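Local coordinates for protein cytosolic IMP-GMP specific 5'-nucleotidase (Legionella pneumophila subsp. pneumophila, PDB 4OHF) that probably hydrolyses the 5'-phosphate of purine nucleoside monophosphates such as IMP and GMP, using a bound magnesium ion, at residues I17-L22 and G202-I207; N78-K83 and S93-K98; L237-I242 and I274-Y279. One frame throughout, in Å; residues are numbered along the deposited sequence.

Contact 1: residues I17-L22 and G202-I207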
loop_
_atom_site.group_PDB
_atom_site.type_symbol
_atom_site.label_atom_id
_atom_site.label_comp_id
_atom_site.label_asym_id
_atom_site.label_seq_id
_atom_site.Cartn_x
_atom_site.Cartn_y
_atom_site.Cartn_z
ATOM N N ILE B 17 34.917 -10.733 -9.362
ATOM C CA ILE B 17 33.712 -11.469 -9.730
ATOM C C ILE B 17 34.080 -12.935 -9.955
ATOM O O ILE B 17 34.887 -13.256 -10.828
ATOM C CB ILE B 17 33.075 -10.896 -11.023
ATOM C CG1 ILE B 17 32.448 -9.538 -10.730
ATOM C CG2 ILE B 17 32.025 -11.860 -11.577
ATOM C CD1 ILE B 17 31.358 -9.578 -9.681
ATOM N N LYS B 18 33.474 -13.823 -9.179
ATOM C CA LYS B 18 33.793 -15.236 -9.301
ATOM C C LYS B 18 32.875 -16.014 -10.236
ATOM O O LYS B 18 33.322 -16.888 -10.982
ATOM C CB LYS B 18 33.807 -15.890 -7.915
ATOM C CG LYS B 18 34.924 -15.416 -7.002
ATOM C CD LYS B 18 34.814 -16.107 -5.648
ATOM C CE LYS B 18 35.898 -15.660 -4.669
ATOM N NZ LYS B 18 35.645 -16.233 -3.301
ATOM N N LEU B 19 31.588 -15.707 -10.193
ATOM C CA LEU B 19 30.634 -16.387 -11.051
ATOM C C LEU B 19 29.860 -15.398 -11.919
ATOM O O LEU B 19 29.443 -14.334 -11.455
ATOM C CB LEU B 19 29.649 -17.200 -10.210
ATOM C CG LEU B 19 30.203 -18.355 -9.376
ATOM C CD1 LEU B 19 29.894 -18.128 -7.903
ATOM C CD2 LEU B 19 29.575 -19.660 -9.841
ATOM N N ILE B 20 29.696 -15.750 -13.191
ATOM C CA ILE B 20 28.928 -14.940 -14.118
ATOM C C ILE B 20 27.694 -15.739 -14.557
ATOM O O ILE B 20 27.809 -16.760 -15.233
ATOM C CB ILE B 20 29.742 -14.562 -15.359
ATOM C CG1 ILE B 20 30.826 -13.560 -14.984
ATOM C CG2 ILE B 20 28.844 -13.940 -16.385
ATOM C CD1 ILE B 20 31.769 -13.251 -16.112
ATOM N N GLY B 21 26.522 -15.271 -14.143
ATOM C CA GLY B 21 25.280 -15.929 -14.500
ATOM C C GLY B 21 24.731 -15.339 -15.780
ATOM O O GLY B 21 24.543 -14.125 -15.884
ATOM N N LEU B 22 24.477 -16.199 -16.760
ATOM C CA LEU B 22 23.969 -15.735 -18.043
ATOM C C LEU B 22 22.550 -16.157 -18.346
ATOM O O LEU B 22 22.191 -17.322 -18.206
ATOM C CB LEU B 22 24.860 -16.228 -19.192
ATOM C CG LEU B 22 26.342 -15.845 -19.180
ATOM C CD1 LEU B 22 27.079 -16.582 -20.311
ATOM C CD2 LEU B 22 26.481 -14.338 -19.324
ATOM N N GLY B 202 39.909 -18.562 -14.807
ATOM C CA GLY B 202 39.317 -18.971 -13.543
ATOM C C GLY B 202 37.897 -18.521 -13.265
ATOM O O GLY B 202 37.394 -18.665 -12.157
ATOM N N LYS B 203 37.244 -17.972 -14.276
ATOM C CA LYS B 203 35.873 -17.507 -14.132
ATOM C C LYS B 203 34.907 -18.688 -14.246
ATOM O O LYS B 203 35.109 -19.585 -15.054
ATOM C CB LYS B 203 35.561 -16.509 -15.236
ATOM C CG LYS B 203 35.108 -15.159 -14.765
ATOM C CD LYS B 203 36.205 -14.429 -14.027
ATOM C CE LYS B 203 35.806 -12.992 -13.769
ATOM N NZ LYS B 203 36.793 -12.338 -12.876
ATOM N N LYS B 204 33.863 -18.695 -13.428
ATOM C CA LYS B 204 32.869 -19.759 -13.500
ATOM C C LYS B 204 31.657 -19.165 -14.204
ATOM O O LYS B 204 31.225 -18.068 -13.883
ATOM C CB LYS B 204 32.468 -20.241 -12.107
ATOM C CG LYS B 204 33.426 -21.233 -11.474
ATOM C CD LYS B 204 32.866 -21.661 -10.124
ATOM C CE LYS B 204 33.764 -22.642 -9.388
ATOM N NZ LYS B 204 33.178 -22.944 -8.033
ATOM N N ILE B 205 31.114 -19.895 -15.167
ATOM C CA ILE B 205 29.971 -19.399 -15.904
ATOM C C ILE B 205 28.775 -20.319 -15.767
ATOM O O ILE B 205 28.897 -21.532 -15.939
ATOM C CB ILE B 205 30.341 -19.251 -17.389
ATOM C CG1 ILE B 205 31.559 -18.340 -17.500
ATOM C CG2 ILE B 205 29.166 -18.689 -18.178
ATOM C CD1 ILE B 205 32.117 -18.254 -18.877
ATOM N N PHE B 206 27.618 -19.749 -15.452
ATOM C CA PHE B 206 26.409 -20.553 -15.338
ATOM C C PHE B 206 25.256 -19.935 -16.118
ATOM O O PHE B 206 25.208 -18.721 -16.329
ATOM C CB PHE B 206 26.026 -20.772 -13.854
ATOM C CG PHE B 206 25.563 -19.531 -13.120
ATOM C CD1 PHE B 206 24.197 -19.218 -13.030
ATOM C CD2 PHE B 206 26.476 -18.730 -12.429
ATOM C CE1 PHE B 206 23.752 -18.133 -12.250
ATOM C CE2 PHE B 206 26.041 -17.640 -11.648
ATOM C CZ PHE B 206 24.673 -17.346 -11.558
ATOM N N ILE B 207 24.340 -20.787 -16.567
ATOM C CA ILE B 207 23.173 -20.353 -17.302
ATOM C C ILE B 207 21.986 -20.260 -16.352
ATOM O O ILE B 207 21.806 -21.116 -15.485
ATOM C CB ILE B 207 22.841 -21.348 -18.428
ATOM C CG1 ILE B 207 23.948 -21.308 -19.480
ATOM C CG2 ILE B 207 21.487 -21.008 -19.066
ATOM C CD1 ILE B 207 23.745 -22.271 -20.603
#
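Lys203 reaches across to Ile20 and Ile17 with its side chain from CG outward. From a CB that faces neither toward nor away from 17-22, a bend at chi2 (66°) turns it toward that segment: CG lies 4.1 Å from Ile20 CD1, CD and CE run past the carbonyl oxygen of Ile17, and NZ ends 2.9 Å from Ile17 O. This last bond is weak; the ammonium group is held mainly by the carbonyl oxygens of Met14 and Pro442, so it meets three main-chain acceptors.

Beyond this lysine the backbones pair in parallel, Leu19 with Lys204 through Leu22 with Ile207. The ladder alternates sides: Lys204 N gives to Lys18 O, Ile20 N to Lys204 O at 2.9 Å, Phe206 N to Ile20 O at 3.0 Å, and Leu22 N to Phe206 O. All four are nearly straight, with N-H...O angles of 163° or more. Strands 19-22 and 204-208 are neighbours in the parallel middle of the mixed sheet of the Rossmann-like HAD core, and 19-22 runs directly into Asp23, with Asp25 two residues further on; both bind magnesium. Helix 189-200 leads into the second strand, ending in a Schellman motif with Gly202 as C-prime residue.

On the face carrying Leu19 and Phe206, the aromatic ring leans across over Gly21. Phe206 CG sits between its backbone N and carbonyl carbon (chi1 68°), which brings the ring centre 3.3 Å from Gly21 CA, a CH-pi contact over the face. Leu19 CB meets the edge of the same ring at CE2, 3.9 Å away, while Leu19 CD2 lies alongside the extended chain of Lys204. On the other face, Leu22 CD1 packs at 3.7 Å against Ile205 CG2, with Leu195 of helix 189-200 touching both residues.

Contact 2: residues N78-K83 and S93-K98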
loop_
_atom_site.group_PDB
_atom_site.type_symbol
_atom_site.label_atom_id
_atom_site.label_comp_id
_atom_site.label_asym_id
_atom_site.label_seq_id
_atom_site.Cartn_x
_atom_site.Cartn_y
_atom_site.Cartn_z
ATOM N N ASN B 78 -6.722 4.578 -20.927
ATOM C CA ASN B 78 -7.181 5.338 -22.085
ATOM C C ASN B 78 -6.717 4.842 -23.453
ATOM O O ASN B 78 -6.804 5.581 -24.440
ATOM C CB ASN B 78 -6.769 6.797 -21.920
ATOM C CG ASN B 78 -7.038 7.311 -20.529
ATOM O OD1 ASN B 78 -8.142 7.160 -20.012
ATOM N ND2 ASN B 78 -6.030 7.923 -19.911
ATOM N N GLY B 79 -6.234 3.602 -23.518
ATOM C CA GLY B 79 -5.768 3.055 -24.782
ATOM C C GLY B 79 -4.708 3.912 -25.461
ATOM O O GLY B 79 -4.751 4.124 -26.672
ATOM N N ASN B 80 -3.752 4.403 -24.677
ATOM C CA ASN B 80 -2.675 5.241 -25.209
ATOM C C ASN B 80 -1.284 4.641 -24.986
ATOM O O ASN B 80 -1.092 3.778 -24.127
ATOM C CB ASN B 80 -2.717 6.638 -24.572
ATOM C CG ASN B 80 -4.018 7.371 -24.847
ATOM O OD1 ASN B 80 -4.529 7.367 -25.972
ATOM N ND2 ASN B 80 -4.553 8.024 -23.819
ATOM N N ILE B 81 -0.316 5.111 -25.765
ATOM C CA ILE B 81 1.051 4.643 -25.648
ATOM C C ILE B 81 1.923 5.866 -25.426
ATOM O O ILE B 81 1.852 6.826 -26.183
ATOM C CB ILE B 81 1.493 3.896 -26.910
ATOM C CG1 ILE B 81 0.570 2.689 -27.146
ATOM C CG2 ILE B 81 2.945 3.434 -26.759
ATOM C CD1 ILE B 81 0.935 1.865 -28.388
ATOM N N LEU B 82 2.759 5.815 -24.391
ATOM C CA LEU B 82 3.600 6.951 -24.032
ATOM C C LEU B 82 5.119 6.790 -24.060
ATOM O O LEU B 82 5.652 5.714 -23.799
ATOM C CB LEU B 82 3.203 7.414 -22.629
ATOM C CG LEU B 82 1.702 7.391 -22.302
ATOM C CD1 LEU B 82 1.509 7.803 -20.863
ATOM C CD2 LEU B 82 0.928 8.335 -23.224
ATOM N N LYS B 83 5.792 7.895 -24.366
ATOM C CA LYS B 83 7.255 8.001 -24.397
ATOM C C LYS B 83 7.539 8.889 -23.168
ATOM O O LYS B 83 7.250 10.089 -23.185
ATOM C CB LYS B 83 7.710 8.745 -25.657
ATOM C CG LYS B 83 9.015 8.266 -26.324
ATOM C CD LYS B 83 10.243 8.344 -25.441
ATOM C CE LYS B 83 11.498 7.942 -26.201
ATOM N NZ LYS B 83 11.818 8.876 -27.314
ATOM N N SER B 93 2.951 11.215 -27.001
ATOM C CA SER B 93 1.952 10.174 -26.851
ATOM C C SER B 93 1.083 9.923 -28.078
ATOM O O SER B 93 0.922 10.785 -28.941
ATOM C CB SER B 93 1.052 10.500 -25.655
ATOM O OG SER B 93 0.421 11.759 -25.825
ATOM N N TYR B 94 0.525 8.719 -28.132
ATOM C CA TYR B 94 -0.345 8.311 -29.219
ATOM C C TYR B 94 -1.558 7.555 -28.664
ATOM O O TYR B 94 -1.467 6.871 -27.637
ATOM C CB TYR B 94 0.397 7.381 -30.195
ATOM C CG TYR B 94 1.428 8.029 -31.102
ATOM C CD1 TYR B 94 2.610 8.562 -30.589
ATOM C CD2 TYR B 94 1.227 8.090 -32.483
ATOM C CE1 TYR B 94 3.566 9.143 -31.430
ATOM C CE2 TYR B 94 2.175 8.666 -33.333
ATOM C CZ TYR B 94 3.340 9.192 -32.801
ATOM O OH TYR B 94 4.267 9.791 -33.627
ATOM N N HIS B 95 -2.699 7.717 -29.328
ATOM C CA HIS B 95 -3.900 6.980 -28.953
ATOM C C HIS B 95 -4.003 6.022 -30.134
ATOM O O HIS B 95 -4.427 6.408 -31.220
ATOM C CB HIS B 95 -5.130 7.884 -28.899
ATOM C CG HIS B 95 -6.392 7.158 -28.542
ATOM N ND1 HIS B 95 -6.676 6.742 -27.258
ATOM C CD2 HIS B 95 -7.424 6.736 -29.310
ATOM C CE1 HIS B 95 -7.828 6.094 -27.251
ATOM N NE2 HIS B 95 -8.302 6.077 -28.484
ATOM N N GLY B 96 -3.575 4.783 -29.931
ATOM C CA GLY B 96 -3.583 3.833 -31.023
ATOM C C GLY B 96 -2.466 4.228 -31.966
ATOM O O GLY B 96 -1.314 4.341 -31.549
ATOM N N THR B 97 -2.795 4.460 -33.231
ATOM C CA THR B 97 -1.789 4.850 -34.212
ATOM C C THR B 97 -1.750 6.362 -34.346
ATOM O O THR B 97 -0.742 6.934 -34.756
ATOM C CB THR B 97 -2.102 4.255 -35.598
ATOM O OG1 THR B 97 -2.176 2.825 -35.499
ATOM C CG2 THR B 97 -1.017 4.636 -36.599
ATOM N N LYS B 98 -2.858 7.001 -33.995
ATOM C CA LYS B 98 -2.974 8.451 -34.086
ATOM C C LYS B 98 -2.180 9.135 -32.975
ATOM O O LYS B 98 -2.282 8.754 -31.808
ATOM C CB LYS B 98 -4.457 8.855 -34.005
ATOM C CG LYS B 98 -4.735 10.352 -34.153
ATOM C CD LYS B 98 -4.471 10.848 -35.573
ATOM C CE LYS B 98 -5.436 10.223 -36.581
ATOM N NZ LYS B 98 -5.184 10.686 -37.986
#
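Ile81 and Tyr94 exchange two backbone hydrogen bonds, Ile81 N to Tyr94 O at 2.8 Å and Tyr94 N to Ile81 O at 3.0 Å. This reciprocal pair identifies them as an antiparallel hydrogen-bonded pair, and the strand axes agree, at 170° to each other. Leu82 and Ser93 follow as a non-hydrogen-bonded pair.

Toward the open end of the hairpin, His95 swings its ring to the other segment. With CG anti to the backbone N (chi1 179°), the imidazole is carried over to the main chain of Asn78 and Gly79, and its edge meets Asn78 O, 3.0 Å from CE1 and close to the ring plane. Gly79 O is 3.3 Å from ND1, but the angle is too poor for a hydrogen bond. The other ring nitrogen, NE2, makes a weak bond to Asp144, and Tyr153 meets the ring nearly at right angles.

Gly79 and Asn80 form a G1 beta bulge opposite Asp75, and a type II' turn from His95 to Lys98, with Gly96 at its second position, sends the chain back into strand 98-99. Outward from the polar core, Leu82 CD2 rests against Ser93 CB, with Tyr109 of helix 102-109 next to the leucine. On the other face, Ile81 and Tyr94 both reach Trp406.

With Asn78 O at the ring edge, Gly79 O nearby and a carboxylate at NE2, the surroundings of His95 could favour a positive charge on the ring, though the Asp144 bond is weak.

Contact 3: residues L237-I242 and I274-Y279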
loop_
_atom_site.group_PDB
_atom_site.type_symbol
_atom_site.label_atom_id
_atom_site.label_comp_id
_atom_site.label_asym_id
_atom_site.label_seq_id
_atom_site.Cartn_x
_atom_site.Cartn_y
_atom_site.Cartn_z
ATOM N N LEU B 237 31.509 -25.670 -20.762
ATOM C CA LEU B 237 31.558 -24.226 -20.668
ATOM C C LEU B 237 30.810 -23.733 -19.433
ATOM O O LEU B 237 31.114 -22.667 -18.896
ATOM C CB LEU B 237 30.926 -23.609 -21.913
ATOM C CG LEU B 237 31.656 -23.778 -23.244
ATOM C CD1 LEU B 237 30.787 -23.247 -24.369
ATOM C CD2 LEU B 237 32.982 -23.038 -23.193
ATOM N N PHE B 238 29.845 -24.519 -18.964
ATOM C CA PHE B 238 29.042 -24.101 -17.820
ATOM C C PHE B 238 29.137 -24.927 -16.537
ATOM O O PHE B 238 29.020 -26.150 -16.549
ATOM C CB PHE B 238 27.586 -23.990 -18.278
ATOM C CG PHE B 238 27.425 -23.184 -19.530
ATOM C CD1 PHE B 238 27.647 -21.816 -19.519
ATOM C CD2 PHE B 238 27.124 -23.803 -20.738
ATOM C CE1 PHE B 238 27.576 -21.076 -20.690
ATOM C CE2 PHE B 238 27.048 -23.070 -21.926
ATOM C CZ PHE B 238 27.276 -21.706 -21.899
ATOM N N GLU B 239 29.347 -24.227 -15.425
ATOM C CA GLU B 239 29.456 -24.847 -14.110
ATOM C C GLU B 239 28.078 -25.383 -13.735
ATOM O O GLU B 239 27.932 -26.551 -13.398
ATOM C CB GLU B 239 29.920 -23.808 -13.087
ATOM C CG GLU B 239 30.377 -24.382 -11.752
ATOM C CD GLU B 239 31.692 -25.156 -11.846
ATOM O OE1 GLU B 239 32.228 -25.539 -10.783
ATOM O OE2 GLU B 239 32.183 -25.385 -12.977
ATOM N N PHE B 240 27.074 -24.510 -13.795
ATOM C CA PHE B 240 25.689 -24.875 -13.505
ATOM C C PHE B 240 24.825 -24.402 -14.647
ATOM O O PHE B 240 25.166 -23.451 -15.369
ATOM C CB PHE B 240 25.151 -24.178 -12.259
ATOM C CG PHE B 240 25.841 -24.552 -10.999
ATOM C CD1 PHE B 240 26.990 -23.882 -10.597
ATOM C CD2 PHE B 240 25.328 -25.566 -10.196
ATOM C CE1 PHE B 240 27.620 -24.210 -9.405
ATOM C CE2 PHE B 240 25.943 -25.910 -9.000
ATOM C CZ PHE B 240 27.096 -25.229 -8.602
ATOM N N VAL B 241 23.689 -25.056 -14.801
ATOM C CA VAL B 241 22.753 -24.654 -15.820
ATOM C C VAL B 241 21.398 -24.808 -15.156
ATOM O O VAL B 241 20.931 -25.916 -14.938
ATOM C CB VAL B 241 22.906 -25.508 -17.125
ATOM C CG1 VAL B 241 23.028 -26.949 -16.776
ATOM C CG2 VAL B 241 21.719 -25.272 -18.064
ATOM N N ILE B 242 20.809 -23.668 -14.799
ATOM C CA ILE B 242 19.519 -23.599 -14.121
ATOM C C ILE B 242 18.368 -23.254 -15.083
ATOM O O ILE B 242 18.335 -22.174 -15.680
ATOM C CB ILE B 242 19.589 -22.550 -12.987
ATOM C CG1 ILE B 242 20.838 -22.808 -12.136
ATOM C CG2 ILE B 242 18.340 -22.613 -12.134
ATOM C CD1 ILE B 242 21.072 -21.777 -11.038
ATOM N N ILE B 274 23.565 -27.605 -3.563
ATOM C CA ILE B 274 23.531 -27.970 -4.974
ATOM C C ILE B 274 24.970 -28.053 -5.476
ATOM O O ILE B 274 25.827 -27.259 -5.092
ATOM C CB ILE B 274 22.758 -26.930 -5.823
ATOM C CG1 ILE B 274 23.400 -25.552 -5.672
ATOM C CG2 ILE B 274 21.293 -26.886 -5.397
ATOM C CD1 ILE B 274 22.722 -24.486 -6.499
ATOM N N VAL B 275 25.234 -29.029 -6.330
ATOM C CA VAL B 275 26.570 -29.218 -6.858
ATOM C C VAL B 275 26.515 -29.069 -8.366
ATOM O O VAL B 275 25.490 -29.349 -8.984
ATOM C CB VAL B 275 27.122 -30.626 -6.490
ATOM C CG1 VAL B 275 27.403 -30.700 -4.995
ATOM C CG2 VAL B 275 26.118 -31.701 -6.887
ATOM N N PRO B 276 27.626 -28.641 -8.976
ATOM C CA PRO B 276 27.675 -28.459 -10.424
ATOM C C PRO B 276 26.779 -29.456 -11.143
ATOM O O PRO B 276 26.804 -30.651 -10.857
ATOM C CB PRO B 276 29.151 -28.651 -10.739
ATOM C CG PRO B 276 29.815 -28.048 -9.526
ATOM C CD PRO B 276 28.979 -28.577 -8.387
ATOM N N GLY B 277 25.966 -28.944 -12.061
ATOM C CA GLY B 277 25.055 -29.796 -12.805
ATOM C C GLY B 277 23.863 -29.017 -13.324
ATOM O O GLY B 277 23.872 -27.785 -13.342
ATOM N N VAL B 278 22.827 -29.740 -13.740
ATOM C CA VAL B 278 21.627 -29.116 -14.268
ATOM C C VAL B 278 20.545 -29.093 -13.193
ATOM O O VAL B 278 20.446 -30.029 -12.406
ATOM C CB VAL B 278 21.117 -29.887 -15.486
ATOM C CG1 VAL B 278 19.940 -29.151 -16.099
ATOM C CG2 VAL B 278 22.241 -30.059 -16.491
ATOM N N TYR B 279 19.750 -28.023 -13.162
ATOM C CA TYR B 279 18.674 -27.880 -12.194
ATOM C C TYR B 279 17.458 -27.178 -12.800
ATOM O O TYR B 279 17.494 -26.700 -13.941
ATOM C CB TYR B 279 19.134 -27.066 -10.971
ATOM C CG TYR B 279 20.162 -27.743 -10.089
ATOM C CD1 TYR B 279 21.526 -27.700 -10.406
ATOM C CD2 TYR B 279 19.772 -28.445 -8.945
ATOM C CE1 TYR B 279 22.477 -28.333 -9.604
ATOM C CE2 TYR B 279 20.711 -29.088 -8.136
ATOM C CZ TYR B 279 22.066 -29.028 -8.469
ATOM O OH TYR B 279 23.009 -29.643 -7.663
#
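Phe240 lays its ring against the bend at Val275-Pro276. Its CG stands beside the backbone N and anti to the carbonyl carbon (chi1 -64°), which directs the ring across to the other segment. One face receives Pro276 CA, 3.8 Å from the ring centre and displaced toward the rim, a CH-pi contact. The far end of the ring continues the packing: CZ is 3.8 Å from Pro276 CD, and CE2 is 4.2 Å from Ile274 CG1. Tyr279 approaches at CD2 with its CE1, 4.0 Å away. The tyrosine points to the same side of the sheet as Phe240, and its hydroxyl accepts a hydrogen bond from Val275 N at 2.7 Å, tying the bend to the strand that follows it. Phe287 completes the cluster, meeting the Phe240 ring edge-to-face.

On the reverse side of the sheet, Val241 and Val278 run side by side. Val241 CG1 lies between its own backbone N and carbonyl carbon (chi1 45°), and this is the branch that touches Val278 CG2. At the start of the strands, Glu239 lies along Pro276, its OE1 near the proline CG.

The backbone ladder is short. Val241 N bonds to Gly277 O at 3.1 Å and Tyr279 N to Val241 O at 3.0 Å, whereas the bond from Gly277 N to Glu239 O is weak and bent. Strand directions only 12° apart confirm parallel pairing. Strand 240-243 lies beside 204-208 on its other flank, so this contact adds 277-281 as the last parallel strand on this side of the mixed sheet of the HAD-like Rossmann core, after which 257-260 pairs antiparallel.

Contacts 1 and 3 belong to one mixed sheet: 19-22, 204-208, 240-243 and 277-281 lie in that order across it, all parallel. Their centres are about 11 Å apart, and strands 204-208 and 240-243 join them, probably through hydrogen bonds such as Ile207 O to Ile242 N at 2.8 Å. Contact 2 sits in a separate five-stranded antiparallel sheet on the opposite side of the chain's centre, its centre about 42 Å from that of contact 1 and 44 Å from that of contact 3. In sequence it is nested within the loop closed by contact 1, whereas contact 3 follows later. The HAD-like core carrying the magnesium site thus holds a large insertion between neighbouring strands 19-22 and 204-208.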